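Sugar ABC transporter substrate-binding protein (Treponema pallidum subsp. pallidum, PDB 5U2P) probably serves as the periplasmic ligand-binding component of an ABC transporter, perhaps one for sugars, although its natural ligand is not firmly established. Local coordinates at residues Y227-G231 and A406-L410; P393-Y398 and M409-A413. All coordinates share one frame; numbering follows the deposited sequence.

Contact 1 of 2, residues Y227-G231 and A406-L410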
loop_
_atom_site.group_PDB
_atom_site.type_symbol
_atom_site.label_atom_id
_atom_site.label_comp_id
_atom_site.label_asym_id
_atom_site.label_seq_id
_atom_site.Cartn_x
_atom_site.Cartn_y
_atom_site.Cartn_z
ATOM N N TYR A 227 19.619 -8.813 8.778
ATOM C CA TYR A 227 21.046 -8.694 8.444
ATOM C C TYR A 227 21.322 -8.677 6.926
ATOM O O TYR A 227 22.027 -7.777 6.433
ATOM C CB TYR A 227 21.842 -9.822 9.113
ATOM C CG TYR A 227 23.310 -9.848 8.735
ATOM C CD1 TYR A 227 24.235 -9.063 9.411
ATOM C CD2 TYR A 227 23.771 -10.668 7.711
ATOM C CE1 TYR A 227 25.584 -9.081 9.064
ATOM C CE2 TYR A 227 25.119 -10.701 7.364
ATOM C CZ TYR A 227 26.017 -9.906 8.047
ATOM O OH TYR A 227 27.348 -9.935 7.700
ATOM N N PRO A 228 20.784 -9.659 6.180
ATOM C CA PRO A 228 21.063 -9.652 4.739
ATOM C C PRO A 228 20.459 -8.476 3.971
ATOM O O PRO A 228 21.084 -8.030 3.015
ATOM C CB PRO A 228 20.471 -10.987 4.256
ATOM C CG PRO A 228 19.535 -11.415 5.329
ATOM C CD PRO A 228 20.114 -10.905 6.596
ATOM N N VAL A 229 19.288 -7.965 4.363
ATOM C CA VAL A 229 18.682 -6.874 3.599
ATOM C C VAL A 229 19.366 -5.549 3.930
ATOM O O VAL A 229 19.468 -4.666 3.074
ATOM C CB VAL A 229 17.150 -6.757 3.838
ATOM C CG1 VAL A 229 16.479 -8.105 3.600
ATOM C CG2 VAL A 229 16.841 -6.250 5.227
ATOM N N LEU A 230 19.839 -5.401 5.164
ATOM C CA LEU A 230 20.638 -4.237 5.510
ATOM C C LEU A 230 21.942 -4.303 4.725
ATOM O O LEU A 230 22.434 -3.286 4.232
ATOM C CB LEU A 230 20.891 -4.171 7.025
ATOM C CG LEU A 230 19.650 -3.792 7.828
ATOM C CD1 LEU A 230 19.894 -4.066 9.302
ATOM C CD2 LEU A 230 19.247 -2.348 7.637
ATOM N N GLY A 231 22.489 -5.510 4.584
ATOM C CA GLY A 231 23.684 -5.720 3.785
ATOM C C GLY A 231 23.491 -5.251 2.340
ATOM O O GLY A 231 24.352 -4.591 1.762
ATOM N N ALA A 406 25.927 -4.272 8.983
ATOM C CA ALA A 406 24.536 -4.406 9.387
ATOM C C ALA A 406 24.448 -4.657 10.893
ATOM O O ALA A 406 23.520 -4.204 11.548
ATOM C CB ALA A 406 23.861 -5.525 8.617
ATOM N N HIS A 407 25.422 -5.367 11.450
ATOM C CA HIS A 407 25.462 -5.563 12.889
ATOM C C HIS A 407 25.505 -4.227 13.617
ATOM O O HIS A 407 24.802 -4.022 14.606
ATOM C CB HIS A 407 26.682 -6.383 13.319
ATOM C CG HIS A 407 26.706 -7.789 12.812
ATOM N ND1 HIS A 407 27.742 -8.279 12.046
ATOM C CD2 HIS A 407 25.880 -8.840 13.046
ATOM C CE1 HIS A 407 27.531 -9.559 11.793
ATOM N NE2 HIS A 407 26.412 -9.926 12.394
ATOM N N THR A 408 26.362 -3.331 13.140
ATOM C CA THR A 408 26.524 -2.040 13.774
ATOM C C THR A 408 25.260 -1.202 13.620
ATOM O O THR A 408 24.857 -0.526 14.566
ATOM C CB THR A 408 27.748 -1.310 13.208
ATOM O OG1 THR A 408 28.923 -2.025 13.620
ATOM C CG2 THR A 408 27.817 0.109 13.741
ATOM N N MET A 409 24.618 -1.262 12.456
ATOM C CA MET A 409 23.350 -0.554 12.270
ATOM C C MET A 409 22.285 -1.028 13.260
ATOM O O MET A 409 21.527 -0.213 13.784
ATOM C CB MET A 409 22.845 -0.712 10.826
ATOM C CG MET A 409 23.775 -0.090 9.798
ATOM S SD MET A 409 23.280 -0.466 8.102
ATOM C CE MET A 409 21.840 0.594 7.923
ATOM N N LEU A 410 22.236 -2.323 13.551
ATOM C CA LEU A 410 21.243 -2.799 14.504
ATOM C C LEU A 410 21.588 -2.319 15.910
ATOM O O LEU A 410 20.692 -2.002 16.682
ATOM C CB LEU A 410 21.117 -4.322 14.460
ATOM C CG LEU A 410 20.555 -4.908 13.166
ATOM C CD1 LEU A 410 20.733 -6.425 13.177
ATOM C CD2 LEU A 410 19.082 -4.530 12.964
#

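Contact 2 of 2, residues P393-Y398 and M409-A413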
loop_
_atom_site.group_PDB
_atom_site.type_symbol
_atom_site.label_atom_id
_atom_site.label_comp_id
_atom_site.label_asym_id
_atom_site.label_seq_id
_atom_site.Cartn_x
_atom_site.Cartn_y
_atom_site.Cartn_z
ATOM N N PRO A 393 13.604 3.092 12.909
ATOM C CA PRO A 393 14.810 3.910 12.774
ATOM C C PRO A 393 14.999 4.462 11.382
ATOM O O PRO A 393 14.587 3.839 10.414
ATOM C CB PRO A 393 15.944 2.923 13.099
ATOM C CG PRO A 393 15.289 1.741 13.706
ATOM C CD PRO A 393 13.942 1.670 13.076
ATOM N N ASP A 394 15.637 5.621 11.288
ATOM C CA ASP A 394 16.125 6.132 10.018
ATOM C C ASP A 394 17.464 5.456 9.729
ATOM O O ASP A 394 18.527 6.032 9.969
ATOM C CB ASP A 394 16.263 7.649 10.088
ATOM C CG ASP A 394 16.671 8.267 8.774
ATOM O OD1 ASP A 394 16.645 7.569 7.733
ATOM O OD2 ASP A 394 16.995 9.472 8.784
ATOM N N PHE A 395 17.408 4.205 9.282
ATOM C CA PHE A 395 18.610 3.425 9.013
ATOM C C PHE A 395 19.585 4.112 8.057
ATOM O O PHE A 395 20.804 4.000 8.219
ATOM C CB PHE A 395 18.230 2.057 8.446
ATOM C CG PHE A 395 17.744 1.095 9.472
ATOM C CD1 PHE A 395 18.595 0.633 10.448
ATOM C CD2 PHE A 395 16.443 0.621 9.441
ATOM C CE1 PHE A 395 18.153 -0.265 11.400
ATOM C CE2 PHE A 395 15.998 -0.272 10.383
ATOM C CZ PHE A 395 16.850 -0.718 11.362
ATOM N N ALA A 396 19.067 4.817 7.054
ATOM C CA ALA A 396 19.943 5.438 6.058
ATOM C C ALA A 396 20.843 6.492 6.694
ATOM O O ALA A 396 21.945 6.758 6.206
ATOM C CB ALA A 396 19.120 6.059 4.916
ATOM N N ALA A 397 20.386 7.084 7.791
ATOM C CA ALA A 397 21.177 8.084 8.490
ATOM C C ALA A 397 22.433 7.476 9.103
ATOM O O ALA A 397 23.403 8.185 9.361
ATOM C CB ALA A 397 20.348 8.754 9.556
ATOM N N TYR A 398 22.408 6.168 9.339
ATOM C CA TYR A 398 23.557 5.464 9.919
ATOM C C TYR A 398 24.656 5.194 8.889
ATOM O O TYR A 398 25.773 4.809 9.250
ATOM C CB TYR A 398 23.134 4.121 10.527
ATOM C CG TYR A 398 22.049 4.187 11.580
ATOM C CD1 TYR A 398 21.757 5.369 12.250
ATOM C CD2 TYR A 398 21.317 3.053 11.904
ATOM C CE1 TYR A 398 20.755 5.418 13.214
ATOM C CE2 TYR A 398 20.322 3.090 12.864
ATOM C CZ TYR A 398 20.041 4.273 13.517
ATOM O OH TYR A 398 19.042 4.293 14.472
ATOM N N MET A 409 24.618 -1.262 12.456
ATOM C CA MET A 409 23.350 -0.554 12.270
ATOM C C MET A 409 22.285 -1.028 13.260
ATOM O O MET A 409 21.527 -0.213 13.784
ATOM C CB MET A 409 22.845 -0.712 10.826
ATOM C CG MET A 409 23.775 -0.090 9.798
ATOM S SD MET A 409 23.280 -0.466 8.102
ATOM C CE MET A 409 21.840 0.594 7.923
ATOM N N LEU A 410 22.236 -2.323 13.551
ATOM C CA LEU A 410 21.243 -2.799 14.504
ATOM C C LEU A 410 21.588 -2.319 15.910
ATOM O O LEU A 410 20.692 -2.002 16.682
ATOM C CB LEU A 410 21.117 -4.322 14.460
ATOM C CG LEU A 410 20.555 -4.908 13.166
ATOM C CD1 LEU A 410 20.733 -6.425 13.177
ATOM C CD2 LEU A 410 19.082 -4.530 12.964
ATOM N N HIS A 411 22.876 -2.262 16.252
ATOM C CA HIS A 411 23.265 -1.757 17.566
ATOM C C HIS A 411 22.900 -0.289 17.708
ATOM O O HIS A 411 22.443 0.150 18.765
ATOM C CB HIS A 411 24.764 -1.929 17.798
ATOM C CG HIS A 411 25.123 -3.250 18.383
ATOM N ND1 HIS A 411 25.387 -4.357 17.609
ATOM C CD2 HIS A 411 25.245 -3.647 19.670
ATOM C CE1 HIS A 411 25.673 -5.379 18.399
ATOM N NE2 HIS A 411 25.586 -4.977 19.651
ATOM N N ARG A 412 23.122 0.468 16.645
ATOM C CA ARG A 412 22.857 1.898 16.673
ATOM C C ARG A 412 21.360 2.114 16.858
ATOM O O ARG A 412 20.938 2.968 17.637
ATOM C CB ARG A 412 23.349 2.575 15.396
ATOM C CG ARG A 412 24.858 2.785 15.309
ATOM C CD ARG A 412 25.256 3.574 14.060
ATOM N NE ARG A 412 26.707 3.752 13.967
ATOM C CZ ARG A 412 27.373 3.999 12.839
ATOM N NH1 ARG A 412 26.729 4.095 11.686
ATOM N NH2 ARG A 412 28.693 4.143 12.856
ATOM N N ALA A 413 20.558 1.321 16.150
ATOM C CA ALA A 413 19.103 1.406 16.281
ATOM C C ALA A 413 18.682 1.164 17.728
ATOM O O ALA A 413 17.830 1.871 18.261
ATOM C CB ALA A 413 18.414 0.410 15.351
#

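Contact 1 of 2, residues Y227-G231 and A406-L410
Tyr-227 sends its ring out with CG trans to the backbone N (chi1 175°), while His-407 places CG beside its own backbone N, and these two choices bring the rings together between the helices. CE1 of Tyr-227 comes over one face of the imidazole, displaced toward its rim, and lies 3.4 Å from His-407 CE1. With the ring planes 37° apart, the pair is oblique, and both residues lie on the exposed margin of the contact. Further in, the methyl of Ala-406 fits between Leu-230 and Tyr-227. Its CB sits 3.6 Å from Leu-230 CB, and it also meets Tyr-227 through both CD1 of the ring and the backbone O. Consistent with the small side chain, the CA atoms of Leu-230 and Ala-406 are 5.5 Å apart. The contact joins the first turns of helix 227-238 and of the C-terminal helix 406-417 in a protein of the bacterial extracellular solute-binding family; the local axes pass 9.4 Å apart at 107°, closer to perpendicular than to any aligned packing. Beneath the aromatic pair, Leu-230 divides its two methyls between successive residues of the partner helix: CD1 stands 3.8 Å from Leu-410 CD2, whereas CD2 reaches Met-409 CE at 3.9 Å. Leu-193 of helix 191-214 also touches Leu-230, extending this buried apolar layer to a third helix.

Contact 2 of 2, residues P393-Y398 and M409-A413
Tyr-398 lays its ring against the helical turn 409-413, with Arg-412 CB over the centre of one face, 4.0 Å from the centroid and 12° off the ring normal, a CH-pi contact. Asp-394 O approaches the opposite face nearer the rim, so the phenol is sandwiched between its own loop and the helix. The ring also meets the helix backbone: CE2 is 3.6 Å from Met-409 O, and OH comes within 3.4 Å of Ala-413 CA. Close packing at this ring continues into the buried part of the contact, around the methyl of Ala-413. Ala-413 CB has Pro-393 CG at 3.8 Å and Phe-395 CE1 at 4.0 Å, while Pro-393 CB in turn lies over the centre of the Phe-395 ring. An inverse gamma turn at Asp-394 kinks the chain between Pro-393 and Phe-395, which share this alanine. The loop following strand 372-374 folds back along the C-terminal helix 406-417 that it leads into. Met-409 CE lies 3.6 Å from Phe-395 O and also meets Phe-395 CB. Trp-220 closes in from elsewhere in the chain, meeting the Phe-395 ring edge-to-face and touching Pro-393. The more solvent-facing side belongs to Arg-412, which is partly exposed. Its straight chain runs antiparallel to the Tyr-398 side chain and carries the guanidinium to the loop backbone, where Tyr-398 O lies at the group's edge, 2.7 Å from NH1. The guanidinium stands nearly upright to the phenol, their planes 79° apart, and the aliphatic CB and CD supply the contact with the ring.

How the contacts relate
Helix 406-417 serves both contacts, with Met-409 and Leu-410 common to the two segment pairs. Contact 1 sets its first turn against helix 227-238, distant in sequence by 175 residues, whereas contact 2 sets its next turn against the loop just before it, 11 residues away at the closest ends. Their centres are 9 Å apart, and they touch directly where Leu-230 CD2 meets Phe-395 CD1 at 4.1 Å. The Met-409 methyl touches both side chains, so the two apolar patches are continuous. Both centres are about 24 to 25 Å from the centre of the chain, on the same side, placing this helix junction toward the protein's periphery.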